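Local coordinates for metal-dependent phosphohydrolase, HDOD domain-containing (Geobacter sulfurreducens, PDB 3HC1), which is of unknown function but binds two iron ions and, as a member of the HD superfamily, may act as a metal-dependent phosphohydrolase, at residues A[65-70]-A[95-100]; A[91-96]-A[129-134]; A[137-142]-A[227-232]; A[146-151]-A[207-212]; A[260-265]-A[283-288]. All blocks are in the same frame, centred on the assembly; numbering follows the deposited sequence. Where two conformers were deposited one is given.

How the interactions relate
Five contacts, four between helices and one between a turn and a helix, hold together a mainly helical chain without strands that carries two irons. Interactions 1 and 2, centres 11 Å apart, share helix 82-108, pairing it with helices 58-69 and 116-136. Interaction 4 packs helix 142-150 on helix 208-216, nested inside the loop closed by interaction 3, where helix 229-243 meets the turn after helix 116-136. Interaction 5 comes last, between helices 257-263 and 281-302. Its centre is about 28 Å from that of interaction 1. Contacts 2 to 4 tie together helices 116-136, 142-150 and 229-243; the iron ligands His122, Asp238 and His152 lie on or just after these helices.

Interaction 1 of 5, residues A[65-70]-A[95-100]; sequences VHLANS and REAIFT
Leu67 reaches from helix 58-69 to Ala97 and Thr100, one turn apart on helix 82-108. Its CB already heads toward that helix. At a chi1 of -174° the next carbon lies opposite the backbone N, which carries CG and its methyls toward the neighbouring helix, and of the two methyls CD2 makes the contact. Leu67 CD2 sits 3.7 Å from Thr100 CG2 and 3.9 Å from Thr100 CB, while on the Ala97 side it lies near the backbone, with Leu67 CD2 3.9 Å from Ala97 CA and 4.1 Å from Ala97 CB. One methyl therefore touches two residues at once, and the leucine meets the threonine side chain at about a right angle.

With OG1 turned to Glu96 O, the methyl CG2 is the branch of Thr100 that meets Leu67. Thr100 OG1 donates to Glu96 O at 2.8 Å, tilted 27° from the carbonyl plane, and is also bonded to Tyr146 OH of helix 142-150. The backbone N of Thr100 reaches the same Glu96 oxygen from the other face, so two donors grip it. On the partner helix Leu67 O is likewise held twice, by Ser70 N and by a short bond of 2.5 Å from Ser70 OG. Leu67 also touches Cys101, which extends the apolar surface along helix 82-108.

The small Ala97 is consistent with the close approach of the helices, the CA atoms of Leu67 and Ala97 being 6.6 Å apart. The chemistry is that of dispersion and burial: the Thr100 hydroxyl is held by Glu96 O and Tyr146 OH, and shape rather than directional bonding fixes the fit.

Interaction 2 of 5, residues A[91-96]-A[129-134]; sequences LDLLRE and IAKLIA. With GOL (glycerol), chain H.
The carboxylate of Glu96 is the flat group that meets Lys131. The ammonium NZ approaches OE1 on its syn side, 23° out of the carboxylate plane, and the salt bridge is 2.6 Å long from Lys131 NZ to Glu96 OE1. The other oxygen, OE2, bonds to Tyr73 OH and weakly to O3 of a glycerol probably left by the crystallisation liquor. A second flat group, the Arg95 guanidinium, has Leu91 CG 3.7 Å above one face, toward the rim; its NH1 makes a weak ion pair with Asp92, and its NH2 bonds to Asp42 O.

Lys131 is stretched out along its whole length, and the two chains come from opposite directions to meet between their helices. Leu93 passes across the lysine at about a right angle, its CD2 3.4 Å from Lys131 NZ. An alanine in place of Glu96 would probably leave the ammonium of Lys131 without its close counter-charge and deprive Tyr73 OH of its carboxylate partner.

Such a charged pair between two helices, with glycerol alongside, joins helix 82-108 to helix 116-136, which carries the iron ligand His122, within the helical core of the HDOD domain.

Interaction 3 of 5, residues A[137-142]-A[227-232]; sequences TGFLNP and QAAIVA
Phe139 turns its ring from the turn after helix 116-136 onto the first turn of helix 229-243, where Ala229 and Ile230 receive it. This is the tight part. Phe139 CE1 lies 3.8 Å from Ala229 CB and Phe139 CD1 4.0 Å from the same methyl, while farther round the ring Phe139 CZ comes to 3.7 Å from Ile230 CG1 and 4.0 Å from Ile230 CD1. The ring meets both residues obliquely, and the isoleucine chain runs across it at about a right angle. A trans first torsion (chi1 -174°) directs the ring toward the partner helix.

The turn itself is a Schellman motif: Gly138, with its positive phi of 77°, leaves the helical path while two backbone bonds reach back into the last turn of helix 116-136. One of the bonds in this region probably runs from Phe139 N to Ala134 O. The aromatic residue that follows the helix end thus packs the turn after helix 116-136 against the start of helix 229-243, the latter carrying the iron ligand Asp238. An alanine at the Phe139 position would probably open a gap beside Ala229 and Ile230 and lose the turn's apolar contact with the start of helix 229-243.

On the loose side, Gly138 and Leu140 are exposed and the ring itself is only partly buried. Asn141 O lies in plane at the ring's edge. On the inner side Ile230 runs on into apolar neighbours, touching Val145 and Ala148 of helix 142-150 and Phe209 of helix 208-216.

Interaction 4 of 5, residues A[146-151]-A[207-212]; sequences YVAGLL and NEFICD
Ile210, which packs on Val147 and Leu151, belongs to a first helical turn gathered by one oxygen: Asn207 O accepts from Ile210 N at 3.0 Å and from Cys211 N at 3.1 Å. With that turn set, the isoleucine splits its two branches between two partners. CG2 goes to Leu151, with 3.8 Å between Ile210 CG2 and Leu151 CD1. The other branch ends in Ile210 CD1, 4.2 Å from Val147 CG1, and both pairs of side chains meet at a slant. Behind this branch Phe209 lays a ring face against Ile210 CG1, which sits 3.5 Å above the ring plane toward its rim, while Phe209 CE1 is 4.4 Å from Ala148 CB.

The small Ala148 lets the backbones come very near: its CA is 5.1 Å from that of Ile210. Just beyond, Gly149 O bonds to ND1 of His152, an iron ligand, so the helix end that this contact packs may help orient His152.

Around the pair, Val147 touches Phe99 of helix 82-108, Tyr146 touches Leu124 of helix 116-136, and Ala148 touches Val234 of helix 229-243. Together with helix 208-216, these make four helices packed on helix 142-150.

Interaction 5 of 5, residues A[260-265]-A[283-288]; sequences LLENHP and LIVAEL
Val285 pushes both methyls against Leu261 and the backbone beside it, and the apolar part of the contact rests on this valine. Val285 CG2 is 4.0 Å from Leu261 CB and 4.2 Å from Glu262 N, so it lies near the peptide that links Leu261 to Glu262 as well as the side chain. The other methyl, Val285 CG1, is 4.0 Å from Leu261 CD1 and 4.1 Å from Leu261 CB. The valine methyls straddle the root of the leucine because a chi1 of 172° sets CG1 across from the backbone N and CG2 across from the carbonyl carbon, and the two side chains meet at an angle. The helices run close here, the CA atoms of Glu262 and Val285 being 6.6 Å apart.

A second apolar touch comes from a charged residue. The CG methylene of Glu262 lies 4.3 Å from Val285 CG2, whereas its carboxylate is turned to Arg258 of the same helix in a salt bridge. The glutamate thus lends its hydrocarbon part to the contact and keeps its charge for a partner along its own helix.

The polar bonds lie on the stretch from Leu261 to Ser266. Leu261 O accepts from the indole NE1 of Trp267, and His264 ND1 caps the backbone N of Ser266 at the start of the next helix.

Leu261 also touches Tyr240 of helix 229-243, and Leu288, one turn beyond Val285, meets the same tyrosine and then Ile129 and Leu132 of helix 116-136. Helix 281-302 consequently bridges helices 257-263 and 116-136, with helix 229-243, bearer of the iron ligand Asp238, packed beside all three.

Interaction 1 of 5, residues A[65-70]-A[95-100]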
# COMPACT_ATOMS: atom_id res chain seq x y z
N VAL A 65 -3.59 18.26 8.52
CA VAL A 65 -4.66 18.65 9.46
C VAL A 65 -6.01 17.98 9.09
O VAL A 65 -6.73 17.48 9.97
CB VAL A 65 -4.78 20.19 9.57
CG1 VAL A 65 -5.87 20.59 10.56
CG2 VAL A 65 -3.44 20.74 10.00
N HIS A 66 -6.32 17.90 7.79
CA HIS A 66 -7.54 17.23 7.32
C HIS A 66 -7.57 15.73 7.66
O HIS A 66 -8.55 15.22 8.19
CB HIS A 66 -7.72 17.47 5.81
CG HIS A 66 -8.91 16.77 5.22
ND1 HIS A 66 -10.18 17.31 5.25
CD2 HIS A 66 -9.01 15.57 4.60
CE1 HIS A 66 -11.02 16.47 4.66
NE2 HIS A 66 -10.34 15.40 4.27
N LEU A 67 -6.50 15.01 7.36
CA LEU A 67 -6.45 13.57 7.67
C LEU A 67 -6.46 13.38 9.19
O LEU A 67 -7.14 12.49 9.67
CB LEU A 67 -5.21 12.94 7.06
CG LEU A 67 -5.04 11.43 7.15
CD1 LEU A 67 -6.34 10.69 6.67
CD2 LEU A 67 -3.81 11.05 6.34
N ALA A 68 -5.74 14.24 9.93
CA ALA A 68 -5.67 14.17 11.39
C ALA A 68 -7.05 14.31 11.99
O ALA A 68 -7.40 13.58 12.93
CB ALA A 68 -4.72 15.28 11.97
N ASN A 69 -7.86 15.19 11.42
CA ASN A 69 -9.19 15.43 11.94
C ASN A 69 -10.20 14.39 11.56
O ASN A 69 -11.27 14.35 12.14
CB ASN A 69 -9.71 16.82 11.56
CG ASN A 69 -10.78 17.29 12.50
OD1 ASN A 69 -10.71 17.06 13.71
ND2 ASN A 69 -11.79 17.95 11.95
N SER A 70 -9.87 13.53 10.61
CA SER A 70 -10.80 12.47 10.23
C SER A 70 -11.09 11.54 11.42
O SER A 70 -10.23 11.34 12.30
CB SER A 70 -10.28 11.69 9.03
OG SER A 70 -9.13 10.94 9.36
N ARG A 95 3.89 10.69 11.45
CA ARG A 95 4.70 10.13 10.34
C ARG A 95 3.78 9.49 9.30
O ARG A 95 3.94 9.69 8.10
CB ARG A 95 5.69 9.06 10.83
CG ARG A 95 6.99 9.54 11.58
CD ARG A 95 7.55 8.36 12.43
NE ARG A 95 8.94 8.52 12.79
CZ ARG A 95 9.58 7.83 13.75
NH1 ARG A 95 8.97 6.89 14.47
NH2 ARG A 95 10.86 8.10 14.00
N GLU A 96 2.80 8.73 9.78
CA GLU A 96 1.84 8.06 8.91
C GLU A 96 1.01 9.04 8.12
O GLU A 96 0.81 8.85 6.95
CB GLU A 96 0.88 7.21 9.74
CG GLU A 96 0.02 6.32 8.91
CD GLU A 96 -0.81 5.37 9.75
OE1 GLU A 96 -0.22 4.50 10.43
OE2 GLU A 96 -2.06 5.48 9.69
N ALA A 97 0.50 10.06 8.79
CA ALA A 97 -0.35 11.06 8.13
C ALA A 97 0.46 11.87 7.10
O ALA A 97 -0.02 12.15 5.98
CB ALA A 97 -1.00 11.98 9.16
N ILE A 98 1.67 12.27 7.48
CA ILE A 98 2.56 13.03 6.56
C ILE A 98 2.92 12.18 5.31
O ILE A 98 2.82 12.65 4.16
CB ILE A 98 3.85 13.53 7.29
CG1 ILE A 98 3.49 14.60 8.35
CG2 ILE A 98 4.80 14.15 6.29
CD1 ILE A 98 4.66 15.11 9.16
N PHE A 99 3.32 10.94 5.57
CA PHE A 99 3.63 10.03 4.51
C PHE A 99 2.47 9.94 3.49
O PHE A 99 2.69 10.06 2.29
CB PHE A 99 3.93 8.64 5.08
CG PHE A 99 4.29 7.64 4.04
CD1 PHE A 99 5.60 7.53 3.61
CD2 PHE A 99 3.33 6.83 3.48
CE1 PHE A 99 5.94 6.61 2.63
CE2 PHE A 99 3.67 5.90 2.50
CZ PHE A 99 4.98 5.80 2.09
N THR A 100 1.26 9.79 4.02
CA THR A 100 0.04 9.65 3.21
C THR A 100 -0.25 10.91 2.41
O THR A 100 -0.59 10.84 1.23
CB THR A 100 -1.15 9.30 4.16
OG1 THR A 100 -0.84 8.06 4.81
CG2 THR A 100 -2.47 9.17 3.42

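Interaction 2 of 5, residues A[91-96]-A[129-134]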
# COMPACT_ATOMS: atom_id res chain seq x y z
N LEU A 91 3.92 10.66 17.53
CA LEU A 91 4.99 10.55 16.53
C LEU A 91 4.62 9.59 15.39
O LEU A 91 4.74 9.94 14.23
CB LEU A 91 6.30 10.12 17.20
CG LEU A 91 7.56 9.78 16.38
CD1 LEU A 91 8.08 11.00 15.61
CD2 LEU A 91 8.63 9.19 17.29
N ASP A 92 4.15 8.39 15.74
CA ASP A 92 3.86 7.40 14.70
C ASP A 92 2.69 7.78 13.77
O ASP A 92 2.84 7.74 12.53
CB ASP A 92 3.65 6.01 15.31
CG ASP A 92 4.90 5.46 15.96
OD1 ASP A 92 5.99 6.07 15.82
OD2 ASP A 92 4.80 4.42 16.63
N LEU A 93 1.54 8.15 14.33
CA LEU A 93 0.43 8.58 13.50
C LEU A 93 0.76 9.87 12.72
O LEU A 93 0.27 10.06 11.59
CB LEU A 93 -0.86 8.71 14.30
CG LEU A 93 -1.47 7.39 14.81
CD1 LEU A 93 -2.58 7.62 15.86
CD2 LEU A 93 -2.00 6.54 13.67
N LEU A 94 1.60 10.75 13.28
CA LEU A 94 2.01 11.91 12.50
C LEU A 94 2.88 11.53 11.26
O LEU A 94 2.64 12.05 10.18
CB LEU A 94 2.71 12.96 13.35
CG LEU A 94 3.07 14.30 12.67
CD1 LEU A 94 1.83 15.03 12.22
CD2 LEU A 94 3.90 15.17 13.63
N ARG A 95 3.89 10.69 11.45
CA ARG A 95 4.70 10.13 10.34
C ARG A 95 3.78 9.49 9.30
O ARG A 95 3.94 9.69 8.10
CB ARG A 95 5.69 9.06 10.83
CG ARG A 95 6.99 9.54 11.58
CD ARG A 95 7.55 8.36 12.43
NE ARG A 95 8.94 8.52 12.79
CZ ARG A 95 9.58 7.83 13.75
NH1 ARG A 95 8.97 6.89 14.47
NH2 ARG A 95 10.86 8.10 14.00
N GLU A 96 2.80 8.73 9.78
CA GLU A 96 1.84 8.06 8.91
C GLU A 96 1.01 9.04 8.12
O GLU A 96 0.81 8.85 6.95
CB GLU A 96 0.88 7.21 9.74
CG GLU A 96 0.02 6.32 8.91
CD GLU A 96 -0.81 5.37 9.75
OE1 GLU A 96 -0.22 4.50 10.43
OE2 GLU A 96 -2.06 5.48 9.69
N ILE A 129 -6.02 -1.65 5.99
CA ILE A 129 -6.36 -3.00 6.41
C ILE A 129 -5.12 -3.76 6.84
O ILE A 129 -5.15 -4.48 7.86
CB ILE A 129 -7.14 -3.78 5.30
CG1 ILE A 129 -8.56 -3.19 5.28
CG2 ILE A 129 -7.16 -5.34 5.60
CD1 ILE A 129 -9.37 -3.49 4.12
N ALA A 130 -4.02 -3.63 6.09
CA ALA A 130 -2.78 -4.27 6.49
C ALA A 130 -2.34 -3.77 7.88
O ALA A 130 -1.88 -4.57 8.69
CB ALA A 130 -1.72 -4.07 5.50
N LYS A 131 -2.53 -2.49 8.16
CA LYS A 131 -2.19 -1.97 9.46
C LYS A 131 -3.08 -2.57 10.52
O LYS A 131 -2.56 -2.96 11.56
CB LYS A 131 -2.21 -0.47 9.55
CG LYS A 131 -1.47 0.04 10.81
CD LYS A 131 -1.58 1.52 10.98
CE LYS A 131 -0.90 1.98 12.28
NZ LYS A 131 -1.19 3.42 12.61
N LEU A 132 -4.41 -2.65 10.26
CA LEU A 132 -5.34 -3.25 11.23
C LEU A 132 -4.87 -4.65 11.63
O LEU A 132 -4.86 -4.99 12.84
CB LEU A 132 -6.77 -3.31 10.69
CG LEU A 132 -7.55 -2.00 10.54
CD1 LEU A 132 -8.76 -2.21 9.63
CD2 LEU A 132 -7.94 -1.41 11.91
N ILE A 133 -4.46 -5.44 10.62
CA ILE A 133 -3.93 -6.76 10.87
C ILE A 133 -2.66 -6.74 11.76
O ILE A 133 -2.52 -7.58 12.69
CB ILE A 133 -3.76 -7.57 9.58
CG1 ILE A 133 -5.14 -7.78 8.93
CG2 ILE A 133 -3.07 -8.92 9.89
CD1 ILE A 133 -5.13 -8.04 7.46
N ALA A 134 -1.75 -5.79 11.47
CA ALA A 134 -0.55 -5.61 12.24
C ALA A 134 -0.92 -5.44 13.72
O ALA A 134 -0.38 -6.09 14.60
CB ALA A 134 0.14 -4.40 11.80
C1 GOL H . -4.39 3.78 13.65
O1 GOL H . -3.54 3.02 12.87
C2 GOL H . -5.30 4.55 12.71
O2 GOL H . -5.69 5.70 13.44
C3 GOL H . -4.58 4.93 11.42
O3 GOL H . -4.54 3.93 10.41

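Interaction 3 of 5, residues A[137-142]-A[227-232]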
# COMPACT_ATOMS: atom_id res chain seq x y z
N THR A 137 -2.48 -8.62 15.45
CA THR A 137 -1.59 -9.76 15.61
C THR A 137 -0.40 -9.39 16.48
O THR A 137 0.52 -10.19 16.65
CB THR A 137 -1.15 -10.28 14.22
OG1 THR A 137 -0.43 -9.25 13.51
CG2 THR A 137 -2.36 -10.79 13.40
N GLY A 138 -0.39 -8.16 16.99
CA GLY A 138 0.65 -7.67 17.91
C GLY A 138 1.97 -7.30 17.26
O GLY A 138 3.02 -7.28 17.94
N PHE A 139 1.95 -6.99 15.96
CA PHE A 139 3.18 -6.63 15.26
C PHE A 139 3.65 -5.27 15.82
O PHE A 139 2.87 -4.33 15.94
CB PHE A 139 2.96 -6.60 13.74
CG PHE A 139 4.20 -6.38 12.97
CD1 PHE A 139 5.07 -7.43 12.73
CD2 PHE A 139 4.54 -5.12 12.51
CE1 PHE A 139 6.25 -7.22 12.02
CE2 PHE A 139 5.72 -4.91 11.81
CZ PHE A 139 6.57 -5.96 11.56
N LEU A 140 4.91 -5.19 16.23
CA LEU A 140 5.42 -4.03 17.00
C LEU A 140 5.50 -2.63 16.31
O LEU A 140 5.40 -1.58 16.98
CB LEU A 140 6.79 -4.40 17.64
CG LEU A 140 6.66 -5.28 18.89
CD1 LEU A 140 8.03 -5.47 19.64
CD2 LEU A 140 5.62 -4.73 19.86
N ASN A 141 5.71 -2.59 15.02
CA ASN A 141 5.79 -1.30 14.35
C ASN A 141 4.80 -1.30 13.20
O ASN A 141 5.20 -1.51 12.05
CB ASN A 141 7.22 -1.08 13.86
CG ASN A 141 8.19 -0.76 14.98
OD1 ASN A 141 9.04 -1.57 15.33
ND2 ASN A 141 8.05 0.42 15.57
N PRO A 142 3.50 -1.10 13.50
CA PRO A 142 2.47 -1.21 12.45
C PRO A 142 2.53 -0.14 11.36
O PRO A 142 2.02 -0.37 10.25
CB PRO A 142 1.15 -1.12 13.21
CG PRO A 142 1.51 -0.61 14.62
CD PRO A 142 2.93 -0.91 14.86
N GLN A 227 11.00 -14.63 8.24
CA GLN A 227 10.42 -13.48 8.88
C GLN A 227 9.83 -12.58 7.80
O GLN A 227 10.46 -11.61 7.37
CB GLN A 227 11.46 -12.77 9.72
CG GLN A 227 11.94 -13.65 10.89
CD GLN A 227 11.45 -13.15 12.22
OE1 GLN A 227 10.26 -12.87 12.39
NE2 GLN A 227 12.36 -13.02 13.18
N ALA A 228 8.60 -12.90 7.43
CA ALA A 228 7.91 -12.26 6.31
C ALA A 228 6.53 -11.73 6.70
O ALA A 228 5.62 -11.72 5.87
CB ALA A 228 7.84 -13.27 5.13
N ALA A 229 6.40 -11.21 7.94
CA ALA A 229 5.13 -10.68 8.51
C ALA A 229 4.58 -9.55 7.69
O ALA A 229 3.43 -9.60 7.32
CB ALA A 229 5.26 -10.23 9.94
N ILE A 230 5.40 -8.56 7.34
CA ILE A 230 4.88 -7.41 6.61
C ILE A 230 4.30 -7.81 5.26
O ILE A 230 3.20 -7.42 4.93
CB ILE A 230 5.93 -6.26 6.46
CG1 ILE A 230 6.32 -5.70 7.86
CG2 ILE A 230 5.34 -5.15 5.61
CD1 ILE A 230 7.53 -4.78 7.89
N VAL A 231 5.05 -8.60 4.49
CA VAL A 231 4.63 -9.02 3.18
C VAL A 231 3.34 -9.83 3.32
O VAL A 231 2.38 -9.62 2.57
CB VAL A 231 5.65 -9.94 2.45
CG1 VAL A 231 5.15 -10.12 0.99
CG2 VAL A 231 7.07 -9.37 2.49
N ALA A 232 3.32 -10.76 4.29
CA ALA A 232 2.16 -11.59 4.53
C ALA A 232 0.92 -10.72 4.82
O ALA A 232 -0.16 -10.98 4.26
CB ALA A 232 2.46 -12.58 5.66

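Interaction 4 of 5, residues A[146-151]-A[207-212]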
# COMPACT_ATOMS: atom_id res chain seq x y z
N TYR A 146 1.76 -0.32 7.28
CA TYR A 146 0.97 0.68 6.58
C TYR A 146 1.71 1.20 5.31
O TYR A 146 1.14 1.26 4.22
CB TYR A 146 0.62 1.85 7.49
CG TYR A 146 -0.22 2.92 6.82
CD1 TYR A 146 0.38 3.97 6.15
CD2 TYR A 146 -1.60 2.89 6.86
CE1 TYR A 146 -0.34 4.95 5.54
CE2 TYR A 146 -2.36 3.93 6.23
CZ TYR A 146 -1.71 4.92 5.56
OH TYR A 146 -2.40 5.93 4.96
N VAL A 147 2.95 1.61 5.50
CA VAL A 147 3.74 2.20 4.42
C VAL A 147 3.98 1.14 3.30
O VAL A 147 3.75 1.46 2.16
CB VAL A 147 5.07 2.80 4.94
CG1 VAL A 147 6.06 3.04 3.81
CG2 VAL A 147 4.81 4.11 5.73
N ALA A 148 4.34 -0.11 3.65
CA ALA A 148 4.50 -1.21 2.66
C ALA A 148 3.21 -1.39 1.86
O ALA A 148 3.25 -1.57 0.64
CB ALA A 148 4.95 -2.51 3.30
N GLY A 149 2.07 -1.31 2.56
CA GLY A 149 0.74 -1.47 1.95
C GLY A 149 0.39 -0.40 0.95
O GLY A 149 -0.04 -0.66 -0.19
N LEU A 150 0.58 0.85 1.36
CA LEU A 150 0.27 1.98 0.49
C LEU A 150 1.14 1.98 -0.77
O LEU A 150 0.72 2.50 -1.80
CB LEU A 150 0.45 3.30 1.25
CG LEU A 150 -0.16 4.57 0.65
CD1 LEU A 150 -1.57 4.41 0.17
CD2 LEU A 150 -0.10 5.69 1.71
N LEU A 151 2.35 1.38 -0.70
CA LEU A 151 3.26 1.37 -1.83
C LEU A 151 3.19 0.09 -2.66
O LEU A 151 3.92 -0.04 -3.64
CB LEU A 151 4.72 1.54 -1.37
CG LEU A 151 5.02 2.91 -0.72
CD1 LEU A 151 6.40 2.89 -0.10
CD2 LEU A 151 4.91 3.96 -1.84
N ASN A 207 13.97 0.76 1.58
CA ASN A 207 14.45 -0.46 2.25
C ASN A 207 13.87 -1.70 1.59
O ASN A 207 12.75 -1.70 1.13
CB ASN A 207 14.07 -0.49 3.70
CG ASN A 207 14.79 0.55 4.54
OD1 ASN A 207 15.89 1.03 4.20
ND2 ASN A 207 14.19 0.88 5.67
N GLU A 208 14.63 -2.78 1.63
CA GLU A 208 14.19 -4.02 1.00
C GLU A 208 12.97 -4.63 1.63
O GLU A 208 12.31 -5.42 0.95
CB GLU A 208 15.37 -5.02 0.86
CG GLU A 208 16.32 -4.53 -0.21
CD GLU A 208 17.49 -5.41 -0.54
OE1 GLU A 208 18.01 -6.18 0.34
OE2 GLU A 208 17.93 -5.27 -1.71
N PHE A 209 12.61 -4.29 2.87
CA PHE A 209 11.36 -4.85 3.41
C PHE A 209 10.18 -4.35 2.58
O PHE A 209 9.22 -5.07 2.37
CB PHE A 209 11.16 -4.65 4.92
CG PHE A 209 10.54 -3.35 5.31
CD1 PHE A 209 9.16 -3.20 5.32
CD2 PHE A 209 11.34 -2.28 5.73
CE1 PHE A 209 8.57 -2.02 5.75
CE2 PHE A 209 10.74 -1.03 6.12
CZ PHE A 209 9.36 -0.92 6.13
N ILE A 210 10.29 -3.13 2.07
CA ILE A 210 9.25 -2.52 1.21
C ILE A 210 9.40 -3.09 -0.19
O ILE A 210 8.41 -3.53 -0.79
CB ILE A 210 9.35 -0.95 1.17
CG1 ILE A 210 9.05 -0.38 2.57
CG2 ILE A 210 8.39 -0.34 0.14
CD1 ILE A 210 9.60 1.04 2.84
N CYS A 211 10.61 -3.07 -0.73
CA CYS A 211 10.87 -3.64 -2.06
C CYS A 211 10.34 -5.04 -2.18
O CYS A 211 9.65 -5.38 -3.15
CB CYS A 211 12.37 -3.62 -2.36
SG CYS A 211 13.03 -1.94 -2.55
N ASP A 212 10.63 -5.87 -1.19
CA ASP A 212 10.16 -7.26 -1.27
C ASP A 212 8.61 -7.37 -1.16
O ASP A 212 8.01 -8.26 -1.69
CB ASP A 212 10.79 -8.06 -0.15
CG ASP A 212 12.30 -8.23 -0.31
OD1 ASP A 212 12.93 -7.77 -1.32
OD2 ASP A 212 12.89 -8.81 0.64

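Interaction 5 of 5, residues A[260-265]-A[283-288]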
# COMPACT_ATOMS: atom_id res chain seq x y z
N LEU A 260 -11.87 -18.73 2.05
CA LEU A 260 -10.56 -18.36 1.49
C LEU A 260 -9.78 -17.47 2.47
O LEU A 260 -8.63 -17.76 2.83
CB LEU A 260 -10.74 -17.66 0.16
CG LEU A 260 -9.50 -17.25 -0.61
CD1 LEU A 260 -9.86 -17.18 -2.13
CD2 LEU A 260 -8.91 -15.90 -0.08
N LEU A 261 -10.41 -16.41 2.93
CA LEU A 261 -9.72 -15.44 3.77
C LEU A 261 -9.30 -16.09 5.09
O LEU A 261 -8.18 -15.88 5.60
CB LEU A 261 -10.60 -14.23 4.02
CG LEU A 261 -11.01 -13.38 2.82
CD1 LEU A 261 -12.08 -12.39 3.29
CD2 LEU A 261 -9.83 -12.69 2.18
N GLU A 262 -10.18 -16.91 5.66
CA GLU A 262 -9.87 -17.60 6.92
C GLU A 262 -8.70 -18.55 6.81
O GLU A 262 -7.97 -18.69 7.78
CB GLU A 262 -11.08 -18.33 7.46
CG GLU A 262 -12.05 -17.39 8.20
CD GLU A 262 -13.34 -18.10 8.67
OE1 GLU A 262 -13.38 -19.35 8.74
OE2 GLU A 262 -14.33 -17.38 8.98
N ASN A 263 -8.59 -19.26 5.67
CA ASN A 263 -7.55 -20.26 5.42
C ASN A 263 -6.31 -19.70 4.67
O ASN A 263 -5.40 -20.44 4.31
CB ASN A 263 -8.11 -21.41 4.57
CG ASN A 263 -9.27 -22.13 5.23
OD1 ASN A 263 -9.46 -22.02 6.41
ND2 ASN A 263 -10.07 -22.82 4.44
N HIS A 264 -6.29 -18.40 4.43
CA HIS A 264 -5.23 -17.76 3.65
C HIS A 264 -3.82 -18.10 4.20
O HIS A 264 -3.63 -18.14 5.41
CB HIS A 264 -5.44 -16.25 3.66
CG HIS A 264 -4.63 -15.50 2.63
ND1 HIS A 264 -3.29 -15.21 2.80
CD2 HIS A 264 -5.00 -14.89 1.48
CE1 HIS A 264 -2.85 -14.51 1.76
NE2 HIS A 264 -3.87 -14.31 0.94
N PRO A 265 -2.85 -18.34 3.30
CA PRO A 265 -1.50 -18.73 3.75
C PRO A 265 -0.75 -17.69 4.58
O PRO A 265 0.21 -18.05 5.28
CB PRO A 265 -0.76 -19.02 2.43
CG PRO A 265 -1.59 -18.46 1.36
CD PRO A 265 -2.99 -18.48 1.84
N LEU A 283 -11.90 -14.33 13.85
CA LEU A 283 -12.46 -13.08 14.41
C LEU A 283 -11.94 -11.84 13.68
O LEU A 283 -12.67 -10.87 13.52
CB LEU A 283 -12.18 -12.98 15.90
CG LEU A 283 -12.79 -14.14 16.70
CD1 LEU A 283 -12.33 -14.09 18.18
CD2 LEU A 283 -14.33 -14.18 16.58
N ILE A 284 -10.68 -11.88 13.24
CA ILE A 284 -10.14 -10.77 12.45
C ILE A 284 -10.87 -10.63 11.10
O ILE A 284 -11.24 -9.54 10.74
CB ILE A 284 -8.61 -10.88 12.17
CG1 ILE A 284 -7.80 -10.95 13.49
CG2 ILE A 284 -8.11 -9.67 11.29
CD1 ILE A 284 -6.35 -11.33 13.29
N VAL A 285 -11.05 -11.73 10.37
CA VAL A 285 -11.79 -11.66 9.12
C VAL A 285 -13.21 -11.14 9.39
O VAL A 285 -13.70 -10.26 8.68
CB VAL A 285 -11.86 -13.01 8.40
CG1 VAL A 285 -12.86 -12.90 7.18
CG2 VAL A 285 -10.50 -13.39 7.92
N ALA A 286 -13.85 -11.66 10.45
CA ALA A 286 -15.18 -11.20 10.82
C ALA A 286 -15.25 -9.73 11.09
O ALA A 286 -16.20 -9.04 10.59
CB ALA A 286 -15.75 -11.99 11.98
N GLU A 287 -14.26 -9.22 11.82
CA GLU A 287 -14.16 -7.78 12.11
C GLU A 287 -14.02 -6.93 10.85
O GLU A 287 -14.67 -5.87 10.70
CB GLU A 287 -12.99 -7.49 13.06
CG GLU A 287 -12.90 -6.02 13.42
CD GLU A 287 -11.65 -5.66 14.21
OE1 GLU A 287 -10.89 -6.56 14.64
OE2 GLU A 287 -11.47 -4.46 14.43
N LEU A 288 -13.10 -7.34 9.98
CA LEU A 288 -12.92 -6.64 8.69
C LEU A 288 -14.24 -6.56 7.92
O LEU A 288 -14.67 -5.48 7.48
CB LEU A 288 -11.82 -7.32 7.86
CG LEU A 288 -10.40 -7.12 8.45
CD1 LEU A 288 -9.43 -7.98 7.67
CD2 LEU A 288 -9.95 -5.64 8.52